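Local coordinates for protein hydroxylase (Rhodococcus sp., PDB 2OR0) that is a putative flavin-dependent hydroxylase of the acyl-CoA dehydrogenase family, probably inserting one oxygen atom from O2 into its substrate, at residues I63-P68 / V102-W107; P244-P249 / F319-D324; F331-A335 / M408-I412. One frame throughout, in Å; residues are numbered along the deposited sequence.

Interaction 1 of 3, residues I63-P68 / V102-W107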
ATOM      1  N   ILE A  63     -11.460  -2.494   3.485  1.00 34.26           N
ATOM      2  CA  ILE A  63     -10.705  -1.559   4.321  1.00 33.83           C
ATOM      3  C   ILE A  63     -10.763  -1.947   5.807  1.00 34.64           C
ATOM      4  O   ILE A  63      -9.904  -1.543   6.592  1.00 34.86           O
ATOM      5  CB  ILE A  63     -11.172  -0.101   4.081  1.00 33.80           C
ATOM      6  CG1 ILE A  63     -11.179   0.214   2.572  1.00 33.91           C
ATOM      7  CG2 ILE A  63     -10.362   0.912   4.921  1.00 31.82           C
ATOM      8  CD1 ILE A  63      -9.838   0.057   1.867  1.00 32.76           C
ATOM      9  N   ARG A  64     -11.746  -2.767   6.181  1.00 34.53           N
ATOM     10  CA  ARG A  64     -11.859  -3.256   7.553  1.00 34.65           C
ATOM     11  C   ARG A  64     -11.030  -4.513   7.872  1.00 33.75           C
ATOM     12  O   ARG A  64     -11.037  -5.015   9.022  1.00 32.37           O
ATOM     13  CB  ARG A  64     -13.330  -3.476   7.880  1.00 35.84           C
ATOM     14  CG  ARG A  64     -14.048  -2.145   8.129  1.00 39.94           C
ATOM     15  CD  ARG A  64     -15.466  -2.344   8.591  1.00 45.70           C
ATOM     16  NE  ARG A  64     -16.226  -3.114   7.617  1.00 51.12           N
ATOM     17  CZ  ARG A  64     -17.548  -3.226   7.628  1.00 56.08           C
ATOM     18  NH1 ARG A  64     -18.262  -2.596   8.574  1.00 57.33           N
ATOM     19  NH2 ARG A  64     -18.157  -3.963   6.691  1.00 57.40           N
ATOM     20  N   LEU A  65     -10.301  -5.001   6.869  1.00 32.63           N
ATOM     21  CA  LEU A  65      -9.434  -6.177   7.017  1.00 32.44           C
ATOM     22  C   LEU A  65      -8.553  -6.164   8.263  1.00 32.00           C
ATOM     23  O   LEU A  65      -8.487  -7.160   8.988  1.00 32.24           O
ATOM     24  CB  LEU A  65      -8.575  -6.400   5.760  1.00 32.83           C
ATOM     25  CG  LEU A  65      -9.282  -6.975   4.520  1.00 33.34           C
ATOM     26  CD1 LEU A  65      -8.405  -6.821   3.272  1.00 32.24           C
ATOM     27  CD2 LEU A  65      -9.674  -8.426   4.733  1.00 34.54           C
ATOM     28  N   LEU A  66      -7.891  -5.039   8.519  1.00 31.68           N
ATOM     29  CA  LEU A  66      -6.948  -4.933   9.622  1.00 32.27           C
ATOM     30  C   LEU A  66      -7.486  -4.031  10.738  1.00 32.91           C
ATOM     31  O   LEU A  66      -6.736  -3.593  11.604  1.00 33.34           O
ATOM     32  CB  LEU A  66      -5.602  -4.402   9.122  1.00 31.47           C
ATOM     33  CG  LEU A  66      -4.902  -5.159   7.980  1.00 32.61           C
ATOM     34  CD1 LEU A  66      -3.716  -4.339   7.488  1.00 29.91           C
ATOM     35  CD2 LEU A  66      -4.475  -6.599   8.401  1.00 29.03           C
ATOM     36  N   GLN A  67      -8.782  -3.748  10.689  1.00 34.05           N
ATOM     37  CA  GLN A  67      -9.447  -2.889  11.668  1.00 34.96           C
ATOM     38  C   GLN A  67      -9.776  -3.691  12.953  1.00 35.44           C
ATOM     39  O   GLN A  67     -10.047  -4.892  12.861  1.00 34.76           O
ATOM     40  CB  GLN A  67     -10.722  -2.351  11.036  1.00 34.61           C
ATOM     41  CG  GLN A  67     -11.367  -1.168  11.737  1.00 35.87           C
ATOM     42  CD  GLN A  67     -12.182  -0.332  10.773  1.00 37.36           C
ATOM     43  OE1 GLN A  67     -11.721  -0.021   9.663  1.00 37.64           O
ATOM     44  NE2 GLN A  67     -13.400   0.042  11.178  1.00 35.67           N
ATOM     45  N   PRO A  68      -9.719  -3.044  14.145  1.00 35.98           N
ATOM     46  CA  PRO A  68     -10.175  -3.721  15.395  1.00 36.69           C
ATOM     47  C   PRO A  68     -11.615  -4.223  15.311  1.00 37.04           C
ATOM     48  O   PRO A  68     -12.459  -3.584  14.675  1.00 36.50           O
ATOM     49  CB  PRO A  68     -10.060  -2.623  16.472  1.00 36.30           C
ATOM     50  CG  PRO A  68      -9.042  -1.661  15.934  1.00 36.58           C
ATOM     51  CD  PRO A  68      -9.202  -1.685  14.413  1.00 35.72           C
ATOM     52  N   VAL A 102      -5.013   2.721   2.093  1.00 28.70           N
ATOM     53  CA  VAL A 102      -6.085   3.129   2.986  1.00 29.29           C
ATOM     54  C   VAL A 102      -6.348   1.976   3.987  1.00 29.86           C
ATOM     55  O   VAL A 102      -6.579   2.228   5.169  1.00 29.31           O
ATOM     56  CB  VAL A 102      -7.356   3.531   2.204  1.00 29.25           C
ATOM     57  CG1 VAL A 102      -8.492   3.936   3.133  1.00 30.48           C
ATOM     58  CG2 VAL A 102      -7.065   4.705   1.256  1.00 30.36           C
ATOM     59  N   GLY A 103      -6.214   0.725   3.508  1.00 28.98           N
ATOM     60  CA  GLY A 103      -6.344  -0.473   4.335  1.00 28.99           C
ATOM     61  C   GLY A 103      -5.346  -0.686   5.453  1.00 29.07           C
ATOM     62  O   GLY A 103      -5.609  -1.459   6.377  1.00 29.95           O
ATOM     63  N   VAL A 104      -4.194  -0.030   5.381  1.00 28.19           N
ATOM     64  CA  VAL A 104      -3.206  -0.138   6.432  1.00 28.39           C
ATOM     65  C   VAL A 104      -3.437   0.855   7.594  1.00 29.34           C
ATOM     66  O   VAL A 104      -2.957   0.648   8.727  1.00 29.19           O
ATOM     67  CB  VAL A 104      -1.777  -0.004   5.833  1.00 29.34           C
ATOM     68  CG1 VAL A 104      -0.759   0.381   6.885  1.00 29.60           C
ATOM     69  CG2 VAL A 104      -1.376  -1.338   5.209  1.00 27.30           C
ATOM     70  N   HIS A 105      -4.147   1.945   7.306  1.00 29.28           N
ATOM     71  CA  HIS A 105      -4.358   2.994   8.310  1.00 29.43           C
ATOM     72  C   HIS A 105      -5.101   2.500   9.582  1.00 29.25           C
ATOM     73  O   HIS A 105      -4.700   2.896  10.682  1.00 29.49           O
ATOM     74  CB  HIS A 105      -5.002   4.238   7.688  1.00 29.10           C
ATOM     75  CG  HIS A 105      -4.189   4.836   6.573  1.00 29.51           C
ATOM     76  ND1 HIS A 105      -4.754   5.314   5.413  1.00 31.63           N
ATOM     77  CD2 HIS A 105      -2.852   4.990   6.425  1.00 31.18           C
ATOM     78  CE1 HIS A 105      -3.804   5.756   4.607  1.00 31.05           C
ATOM     79  NE2 HIS A 105      -2.640   5.565   5.196  1.00 31.35           N
ATOM     80  N   PRO A 106      -6.141   1.631   9.432  1.00 29.49           N
ATOM     81  CA  PRO A 106      -6.812   1.049  10.600  1.00 30.00           C
ATOM     82  C   PRO A 106      -5.866   0.223  11.450  1.00 29.80           C
ATOM     83  O   PRO A 106      -6.053   0.125  12.664  1.00 30.67           O
ATOM     84  CB  PRO A 106      -7.866   0.131   9.980  1.00 29.99           C
ATOM     85  CG  PRO A 106      -8.155   0.738   8.654  1.00 29.92           C
ATOM     86  CD  PRO A 106      -6.789   1.164   8.187  1.00 29.71           C
ATOM     87  N   TRP A 107      -4.846  -0.361  10.827  1.00 29.46           N
ATOM     88  CA  TRP A 107      -3.887  -1.148  11.570  1.00 28.97           C
ATOM     89  C   TRP A 107      -3.110  -0.260  12.558  1.00 29.81           C
ATOM     90  O   TRP A 107      -2.959  -0.607  13.739  1.00 29.35           O
ATOM     91  CB  TRP A 107      -2.965  -1.937  10.620  1.00 28.12           C
ATOM     92  CG  TRP A 107      -1.973  -2.758  11.358  1.00 28.15           C
ATOM     93  CD1 TRP A 107      -2.147  -4.038  11.847  1.00 26.00           C
ATOM     94  CD2 TRP A 107      -0.638  -2.373  11.700  1.00 26.86           C
ATOM     95  NE1 TRP A 107      -0.999  -4.443  12.482  1.00 27.00           N
ATOM     96  CE2 TRP A 107      -0.065  -3.444  12.417  1.00 25.22           C
ATOM     97  CE3 TRP A 107       0.130  -1.211  11.477  1.00 26.71           C
ATOM     98  CZ2 TRP A 107       1.243  -3.397  12.911  1.00 26.44           C
ATOM     99  CZ3 TRP A 107       1.419  -1.167  11.962  1.00 25.78           C
ATOM    100  CH2 TRP A 107       1.973  -2.252  12.664  1.00 26.56           C
TER
HETATM  101  O   HOH W   1      -7.673  -2.702   6.776  1.00 30.41           O
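W107 meets L66 at the edge of its indole, where L66 CB lies near the ring plane. CB of W107 and CB of L66 are 3.9 Å apart. F111 packs edge-to-face against the same indole, and the F246 ring meets it at an oblique tilt of about 40°. A second flat group at the contact is the amide of Q67. Its OE1 sits 3.8 Å from CG of P106, while NE2 turns away to the backbone oxygens of Y71 and N125.

The contact is turn against turn in the N-terminal, mainly helical part of an acyl-CoA dehydrogenase-like fold. Residues R64 to Q67 make a type I beta turn. V102 to H105 make a second one, leading from helix 93-102 into helix 105-109. All the touching residues are buried.

P106 projects toward the first turn and packs between I63 and Q67. Its CG lies 3.5 Å from the carbonyl O of I63. I63 CG2 stands opposite the backbone N across CA-CB, which brings this branch within 4.0 Å of V102 CG1. The other branch carries CD1 to the backbone of G103. L66 points toward the second turn, and its CD1 touches O of G103 at 3.6 Å. F81 of helix 78-91 and M253 of helix 250-277 also pack on L66.

No direct hydrogen bond crosses between the two turns. A water joins them instead. It lies between O of I63 and O of G103 and donates to both, though these two contacts are unusually short and their exact lengths are doubtful. Its third partner is firmer: the backbone N of L66 donates to it over 2.9 Å.

Interaction 2 of 3, residues P244-P249 / F319-D324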
ATOM      1  N   PRO A 244      -1.863 -10.593  18.243  1.00 35.01           N
ATOM      2  CA  PRO A 244      -0.567 -10.614  17.561  1.00 34.18           C
ATOM      3  C   PRO A 244      -0.539  -9.718  16.310  1.00 32.85           C
ATOM      4  O   PRO A 244       0.484  -9.121  16.038  1.00 31.83           O
ATOM      5  CB  PRO A 244      -0.366 -12.089  17.205  1.00 33.75           C
ATOM      6  CG  PRO A 244      -1.214 -12.839  18.240  1.00 35.12           C
ATOM      7  CD  PRO A 244      -2.440 -11.951  18.347  1.00 35.31           C
ATOM      8  N   LEU A 245      -1.663  -9.606  15.599  1.00 32.04           N
ATOM      9  CA  LEU A 245      -1.726  -8.742  14.430  1.00 31.49           C
ATOM     10  C   LEU A 245      -1.193  -7.343  14.764  1.00 31.55           C
ATOM     11  O   LEU A 245      -0.306  -6.821  14.066  1.00 30.73           O
ATOM     12  CB  LEU A 245      -3.134  -8.659  13.857  1.00 31.01           C
ATOM     13  CG  LEU A 245      -3.289  -7.571  12.774  1.00 30.70           C
ATOM     14  CD1 LEU A 245      -2.466  -7.887  11.482  1.00 27.65           C
ATOM     15  CD2 LEU A 245      -4.741  -7.376  12.477  1.00 29.15           C
ATOM     16  N   PHE A 246      -1.691  -6.770  15.860  1.00 30.81           N
ATOM     17  CA  PHE A 246      -1.370  -5.390  16.207  1.00 30.41           C
ATOM     18  C   PHE A 246      -0.016  -5.226  16.818  1.00 29.95           C
ATOM     19  O   PHE A 246       0.404  -4.107  17.097  1.00 30.45           O
ATOM     20  CB  PHE A 246      -2.470  -4.772  17.075  1.00 30.34           C
ATOM     21  CG  PHE A 246      -3.775  -4.723  16.389  1.00 30.29           C
ATOM     22  CD1 PHE A 246      -3.879  -4.142  15.123  1.00 27.90           C
ATOM     23  CD2 PHE A 246      -4.906  -5.281  16.966  1.00 30.34           C
ATOM     24  CE1 PHE A 246      -5.089  -4.101  14.461  1.00 29.71           C
ATOM     25  CE2 PHE A 246      -6.123  -5.236  16.305  1.00 29.80           C
ATOM     26  CZ  PHE A 246      -6.210  -4.644  15.039  1.00 31.22           C
ATOM     27  N   ASN A 247       0.697  -6.331  16.998  1.00 29.55           N
ATOM     28  CA  ASN A 247       2.065  -6.226  17.456  1.00 29.32           C
ATOM     29  C   ASN A 247       3.101  -6.506  16.381  1.00 29.12           C
ATOM     30  O   ASN A 247       4.282  -6.647  16.678  1.00 28.58           O
ATOM     31  CB  ASN A 247       2.296  -7.077  18.700  1.00 29.44           C
ATOM     32  CG  ASN A 247       1.516  -6.562  19.894  1.00 30.58           C
ATOM     33  OD1 ASN A 247       2.026  -5.746  20.659  1.00 31.11           O
ATOM     34  ND2 ASN A 247       0.273  -7.026  20.047  1.00 30.01           N
HETATM   35  N   MSE A 248       2.644  -6.593  15.135  1.00 29.30           N
HETATM   36  CA  MSE A 248       3.554  -6.778  13.972  1.00 30.08           C
HETATM   37  C   MSE A 248       4.471  -5.551  13.757  1.00 29.85           C
HETATM   38  O   MSE A 248       4.104  -4.441  14.126  1.00 29.52           O
HETATM   39  CB  MSE A 248       2.727  -7.058  12.712  1.00 29.06           C
HETATM   40  CG  MSE A 248       2.026  -8.423  12.709  1.00 30.77           C
HETATM   41 SE   MSE A 248       3.267  -9.852  12.302  0.75 35.38          SE
HETATM   42  CE  MSE A 248       3.632  -9.409  10.379  1.00 36.91           C
ATOM     43  N   PRO A 249       5.690  -5.749  13.183  1.00 30.16           N
ATOM     44  CA  PRO A 249       6.497  -4.559  12.904  1.00 29.97           C
ATOM     45  C   PRO A 249       5.837  -3.633  11.879  1.00 30.36           C
ATOM     46  O   PRO A 249       5.294  -4.117  10.880  1.00 30.50           O
ATOM     47  CB  PRO A 249       7.794  -5.144  12.324  1.00 30.25           C
ATOM     48  CG  PRO A 249       7.815  -6.602  12.836  1.00 29.49           C
ATOM     49  CD  PRO A 249       6.390  -6.993  12.793  1.00 28.83           C
ATOM     50  N   PHE A 319       6.939 -13.643  10.730  1.00 29.81           N
ATOM     51  CA  PHE A 319       6.869 -12.581  11.738  1.00 28.78           C
ATOM     52  C   PHE A 319       5.641 -12.822  12.630  1.00 28.74           C
ATOM     53  O   PHE A 319       5.726 -12.712  13.852  1.00 28.68           O
ATOM     54  CB  PHE A 319       6.780 -11.201  11.062  1.00 27.51           C
ATOM     55  CG  PHE A 319       8.117 -10.646  10.571  1.00 26.60           C
ATOM     56  CD1 PHE A 319       9.259 -11.446  10.479  1.00 25.94           C
ATOM     57  CD2 PHE A 319       8.206  -9.303  10.145  1.00 26.91           C
ATOM     58  CE1 PHE A 319      10.485 -10.926  10.008  1.00 25.91           C
ATOM     59  CE2 PHE A 319       9.420  -8.772   9.682  1.00 22.50           C
ATOM     60  CZ  PHE A 319      10.557  -9.582   9.613  1.00 24.62           C
ATOM     61  N   TYR A 320       4.509 -13.134  12.019  1.00 29.66           N
ATOM     62  CA  TYR A 320       3.305 -13.399  12.795  1.00 31.82           C
ATOM     63  C   TYR A 320       3.529 -14.558  13.782  1.00 32.82           C
ATOM     64  O   TYR A 320       3.114 -14.453  14.924  1.00 32.40           O
ATOM     65  CB  TYR A 320       2.108 -13.694  11.905  1.00 31.98           C
ATOM     66  CG  TYR A 320       0.797 -13.805  12.679  1.00 34.19           C
ATOM     67  CD1 TYR A 320      -0.021 -12.690  12.857  1.00 34.58           C
ATOM     68  CD2 TYR A 320       0.374 -15.035  13.226  1.00 35.48           C
ATOM     69  CE1 TYR A 320      -1.213 -12.777  13.570  1.00 36.96           C
ATOM     70  CE2 TYR A 320      -0.843 -15.142  13.926  1.00 35.60           C
ATOM     71  CZ  TYR A 320      -1.619 -14.008  14.098  1.00 36.10           C
ATOM     72  OH  TYR A 320      -2.806 -14.080  14.785  1.00 36.10           O
ATOM     73  N   ASP A 321       4.185 -15.631  13.323  1.00 33.66           N
ATOM     74  CA  ASP A 321       4.497 -16.795  14.169  1.00 35.53           C
ATOM     75  C   ASP A 321       5.337 -16.434  15.377  1.00 35.79           C
ATOM     76  O   ASP A 321       5.003 -16.844  16.489  1.00 35.47           O
ATOM     77  CB  ASP A 321       5.175 -17.919  13.373  1.00 35.58           C
ATOM     78  CG  ASP A 321       4.185 -18.723  12.565  1.00 38.55           C
ATOM     79  OD1 ASP A 321       2.974 -18.664  12.889  1.00 40.82           O
ATOM     80  OD2 ASP A 321       4.605 -19.413  11.598  1.00 42.64           O
ATOM     81  N   LYS A 322       6.417 -15.681  15.158  1.00 35.91           N
ATOM     82  CA  LYS A 322       7.205 -15.148  16.264  1.00 37.47           C
ATOM     83  C   LYS A 322       6.400 -14.272  17.231  1.00 38.20           C
ATOM     84  O   LYS A 322       6.512 -14.435  18.449  1.00 38.88           O
ATOM     85  CB  LYS A 322       8.444 -14.404  15.747  1.00 37.95           C
ATOM     86  CG  LYS A 322       9.459 -15.337  15.157  1.00 40.28           C
ATOM     87  CD  LYS A 322      10.645 -14.631  14.534  1.00 45.86           C
ATOM     88  CE  LYS A 322      11.746 -15.656  14.194  1.00 48.67           C
ATOM     89  NZ  LYS A 322      11.244 -16.736  13.252  1.00 51.75           N
ATOM     90  N   VAL A 323       5.587 -13.354  16.707  1.00 39.13           N
ATOM     91  CA  VAL A 323       4.739 -12.510  17.562  1.00 40.05           C
ATOM     92  C   VAL A 323       3.693 -13.341  18.356  1.00 40.91           C
ATOM     93  O   VAL A 323       3.518 -13.124  19.551  1.00 40.82           O
ATOM     94  CB  VAL A 323       4.059 -11.351  16.787  1.00 39.82           C
ATOM     95  CG1 VAL A 323       3.189 -10.545  17.702  1.00 39.56           C
ATOM     96  CG2 VAL A 323       5.111 -10.432  16.141  1.00 38.82           C
ATOM     97  N   ASP A 324       3.031 -14.286  17.690  1.00 41.50           N
ATOM     98  CA  ASP A 324       2.090 -15.201  18.354  1.00 43.00           C
ATOM     99  C   ASP A 324       2.767 -15.993  19.478  1.00 43.50           C
ATOM    100  O   ASP A 324       2.153 -16.232  20.497  1.00 44.13           O
ATOM    101  CB  ASP A 324       1.456 -16.158  17.342  1.00 42.65           C
ATOM    102  CG  ASP A 324       0.110 -16.713  17.804  1.00 44.55           C
ATOM    103  OD1 ASP A 324      -0.396 -16.343  18.884  1.00 46.54           O
ATOM    104  OD2 ASP A 324      -0.470 -17.529  17.068  1.00 45.57           O
TER
HETATM  105  O   HOH W   2      -4.009 -11.375  15.509  1.00 32.24           O
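P244, V323 and Y320 carry most of this contact, in which a proline-bounded loop lies on the last turn of the long helix 292-324. The helix belongs to the C-terminal domain of the acyl-CoA dehydrogenase family. P244 points at the helix. Its CB approaches the Y320 ring obliquely, 3.8 Å from CE1, and its CG lies against D324 OD1.

V323 pushes CG1 into the turn of the loop. That methyl is 3.5 Å from O of P244 and 3.7 Å from CB of N247. The same carbonyl accepts the backbone N-H of N247, so the methyl rests on a turn that is already closed.

Y320 has CG anti to its N (chi1 -173°), which swings the ring back over the loop. The backbone N of L245 also approaches the ring obliquely. The hydroxyl reaches a water lying in the ring plane, 3.0 Å from OH, and this water accepts the N-H of L245 at 2.9 Å. Nearer the start of the segment 319-324, M248, a selenomethionine, is bent at chi2 and chi3. The bends set SE 3.5 Å from N of Y320 and CE against CB of F319. P249 CG then meets the F319 ring obliquely. An alanine in place of Y320 is likely to leave P244 CB without its aromatic neighbour and the bridging water without its hydroxyl partner.

No hydrogen bond passes directly between loop and helix. The join therefore depends on apolar packing, with a water link at one margin.

Interaction 3 of 3, residues F331-A335 / M408-I412. With ACT (acetate ion), chain E.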
ATOM      1  N   PHE A 331      16.136  -6.440  14.756  1.00 35.37           N
ATOM      2  CA  PHE A 331      16.429  -5.409  13.754  1.00 34.58           C
ATOM      3  C   PHE A 331      16.881  -6.079  12.450  1.00 34.24           C
ATOM      4  O   PHE A 331      16.327  -5.755  11.417  1.00 34.21           O
ATOM      5  CB  PHE A 331      17.487  -4.406  14.265  1.00 34.54           C
ATOM      6  CG  PHE A 331      17.896  -3.371  13.239  1.00 32.95           C
ATOM      7  CD1 PHE A 331      17.197  -2.191  13.109  1.00 33.15           C
ATOM      8  CD2 PHE A 331      18.977  -3.593  12.398  1.00 35.15           C
ATOM      9  CE1 PHE A 331      17.579  -1.218  12.146  1.00 33.41           C
ATOM     10  CE2 PHE A 331      19.352  -2.633  11.422  1.00 34.03           C
ATOM     11  CZ  PHE A 331      18.646  -1.455  11.313  1.00 31.97           C
ATOM     12  N   GLU A 332      17.830  -7.023  12.527  1.00 33.99           N
ATOM     13  CA  GLU A 332      18.305  -7.807  11.365  1.00 34.82           C
ATOM     14  C   GLU A 332      17.165  -8.512  10.627  1.00 34.06           C
ATOM     15  O   GLU A 332      17.093  -8.459   9.406  1.00 33.88           O
ATOM     16  CB  GLU A 332      19.397  -8.828  11.746  1.00 34.59           C
ATOM     17  CG  GLU A 332      19.977  -9.630  10.515  1.00 35.88           C
ATOM     18  CD  GLU A 332      21.092 -10.642  10.868  1.00 37.68           C
ATOM     19  OE1 GLU A 332      21.742 -10.508  11.936  1.00 42.11           O
ATOM     20  OE2 GLU A 332      21.326 -11.582  10.072  1.00 41.91           O
ATOM     21  N   GLU A 333      16.264  -9.142  11.381  1.00 32.44           N
ATOM     22  CA  GLU A 333      15.092  -9.761  10.811  1.00 32.18           C
ATOM     23  C   GLU A 333      14.216  -8.745  10.097  1.00 30.49           C
ATOM     24  O   GLU A 333      13.726  -9.004   8.997  1.00 29.45           O
ATOM     25  CB  GLU A 333      14.287 -10.503  11.886  1.00 31.49           C
ATOM     26  CG  GLU A 333      14.943 -11.820  12.326  1.00 34.05           C
ATOM     27  CD  GLU A 333      14.190 -12.532  13.478  1.00 35.56           C
ATOM     28  OE1 GLU A 333      13.469 -11.867  14.261  1.00 41.33           O
ATOM     29  OE2 GLU A 333      14.327 -13.769  13.589  1.00 39.84           O
ATOM     30  N   ARG A 334      14.010  -7.590  10.724  1.00 28.89           N
ATOM     31  CA  ARG A 334      13.226  -6.541  10.096  1.00 27.92           C
ATOM     32  C   ARG A 334      13.867  -6.014   8.799  1.00 25.85           C
ATOM     33  O   ARG A 334      13.166  -5.741   7.833  1.00 26.23           O
ATOM     34  CB  ARG A 334      12.945  -5.421  11.090  1.00 27.19           C
ATOM     35  CG  ARG A 334      11.734  -5.695  12.012  1.00 30.28           C
ATOM     36  CD  ARG A 334      11.962  -5.125  13.428  1.00 34.83           C
ATOM     37  NE  ARG A 334      12.222  -3.682  13.421  1.00 39.64           N
ATOM     38  CZ  ARG A 334      12.982  -3.043  14.309  1.00 41.90           C
ATOM     39  NH1 ARG A 334      13.571  -3.720  15.290  1.00 43.06           N
ATOM     40  NH2 ARG A 334      13.153  -1.722  14.217  1.00 42.36           N
ATOM     41  N   ALA A 335      15.182  -5.886   8.813  1.00 24.60           N
ATOM     42  CA  ALA A 335      15.979  -5.332   7.716  1.00 25.08           C
ATOM     43  C   ALA A 335      15.912  -6.277   6.516  1.00 25.42           C
ATOM     44  O   ALA A 335      15.738  -5.843   5.362  1.00 24.84           O
ATOM     45  CB  ALA A 335      17.440  -5.145   8.158  1.00 23.79           C
HETATM   46  N   MSE A 408      20.630   5.230   7.905  1.00 42.84           N
HETATM   47  CA  MSE A 408      20.684   3.872   7.388  0.50 42.55           C
HETATM   48  C   MSE A 408      19.831   2.895   8.207  1.00 41.44           C
HETATM   49  O   MSE A 408      19.688   1.722   7.829  1.00 41.93           O
HETATM   50  CB  MSE A 408      22.134   3.411   7.273  0.50 42.82           C
HETATM   51  CG  MSE A 408      22.868   4.027   6.069  0.50 45.81           C
HETATM   52 SE   MSE A 408      22.927   2.832   4.514  0.40 51.58          SE
HETATM   53  CE  MSE A 408      23.750   1.348   5.486  0.50 48.29           C
ATOM     54  N   ARG A 409      19.246   3.377   9.310  1.00 39.40           N
ATOM     55  CA  ARG A 409      18.282   2.569  10.090  1.00 38.23           C
ATOM     56  C   ARG A 409      16.840   2.896   9.741  1.00 36.78           C
ATOM     57  O   ARG A 409      15.936   2.231  10.220  1.00 36.70           O
ATOM     58  CB  ARG A 409      18.462   2.714  11.618  1.00 37.52           C
ATOM     59  CG  ARG A 409      19.817   2.266  12.125  1.00 39.11           C
ATOM     60  CD  ARG A 409      19.945   2.374  13.665  1.00 38.62           C
ATOM     61  NE  ARG A 409      19.308   1.260  14.374  1.00 38.32           N
ATOM     62  CZ  ARG A 409      19.879   0.071  14.572  1.00 36.67           C
ATOM     63  NH1 ARG A 409      21.094  -0.185  14.114  1.00 35.11           N
ATOM     64  NH2 ARG A 409      19.227  -0.871  15.222  1.00 38.72           N
ATOM     65  N   ALA A 410      16.613   3.930   8.933  1.00 35.92           N
ATOM     66  CA  ALA A 410      15.251   4.366   8.605  1.00 35.40           C
ATOM     67  C   ALA A 410      14.421   3.261   7.946  1.00 35.23           C
ATOM     68  O   ALA A 410      14.969   2.424   7.224  1.00 34.23           O
ATOM     69  CB  ALA A 410      15.288   5.616   7.697  1.00 36.06           C
HETATM   70  N   MSE A 411      13.113   3.282   8.209  1.00 34.60           N
HETATM   71  CA  MSE A 411      12.136   2.340   7.655  1.00 35.82           C
HETATM   72  C   MSE A 411      12.378   0.831   7.923  1.00 35.45           C
HETATM   73  O   MSE A 411      11.892  -0.017   7.168  1.00 35.25           O
HETATM   74  CB  MSE A 411      11.864   2.600   6.161  1.00 36.60           C
HETATM   75  CG  MSE A 411      10.717   3.568   5.861  1.00 40.12           C
HETATM   76 SE   MSE A 411       8.915   3.004   6.400  0.60 51.85          SE
HETATM   77  CE  MSE A 411       9.013   1.101   6.217  1.00 41.63           C
ATOM     78  N   ILE A 412      13.109   0.523   8.994  1.00 35.07           N
ATOM     79  CA  ILE A 412      13.338  -0.858   9.479  1.00 35.29           C
ATOM     80  C   ILE A 412      12.821  -1.008  10.933  1.00 35.71           C
ATOM     81  O   ILE A 412      11.912  -1.824  11.186  1.00 36.31           O
ATOM     82  CB  ILE A 412      14.834  -1.263   9.410  1.00 35.13           C
ATOM     83  CG1 ILE A 412      15.336  -1.246   7.951  1.00 33.71           C
ATOM     84  CG2 ILE A 412      15.069  -2.631  10.088  1.00 34.51           C
ATOM     85  CD1 ILE A 412      16.858  -1.068   7.810  1.00 30.54           C
TER
HETATM   86  C   ACT E 607      15.790  -0.113  16.149  1.00 63.11           C
HETATM   87  O   ACT E 607      16.740  -0.835  16.519  1.00 62.96           O
HETATM   88  OXT ACT E 607      14.660  -0.526  16.485  1.00 63.68           O
HETATM   89  CH3 ACT E 607      15.979   1.151  15.361  1.00 62.76           C
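R409 lays its guanidinium flat on the ring of F331, and I412 presses on the opposite face. The two planes of the first pair are 18° apart. R409 CZ stands 3.7 Å from the ring centroid, close to the ring normal, a cation-pi stack. NH2 is shifted toward the rim and lies 3.2 Å from F331 CD1. On the other side I412 comes in roughly at a right angle. Its CG2 makes a CH-pi contact 3.9 Å from the centroid. The same methyl also touches N of A335 and CB of R334. With chi1 of F331 at 176°, CG lies beside the carbonyl carbon, and the ring stands out from the helix between its two partners.

Here the C-terminal tail folds back on the first turn of helix 331-356, in the C-terminal helical domain of the family. A type II beta turn from R409 to I412 puts both side chains on F331.

Two kinks in the R334 chain bring its guanidinium to the tail. NE donates to O of I412, 2.9 Å away, with an N-H...O angle of 151°. The donor comes from above the carbonyl plane. S251 OG is a second partner of that oxygen.

An acetate, probably from the crystallisation liquor, bridges the two arginines. R334 NH2 gives a nearly straight bond to its OXT at 3.0 Å, in the guanidinium plane. R409 NH2 donates to its O at 2.8 Å. R409 NH1 turns elsewhere, to a salt bridge with E403 and to O of P404.

Overall arrangement
The three contacts lie in series along the chain, none nesting in or crossing another. Interaction 1 closes a loop of 33 residues, mostly helices 78-91 and 93-102. The chain then forms the beta sheet region before interaction 2, which closes a loop holding helix 250-277 and most of helix 292-324. Interaction 3 closes a loop of 72 residues, mostly the rest of helix 331-356 and helices 370-381 and 389-399, bringing back the C-terminal tail. W107 NE1 lies 2.9 Å from L245 O, a probable hydrogen bond between interactions 1 and 2. F319 CZ packs 3.3 Å from E333 O, between interactions 2 and 3. Segment 244-249 thus links the N-terminal helices to the C-terminal ones. Interactions 1 and 3 do not touch.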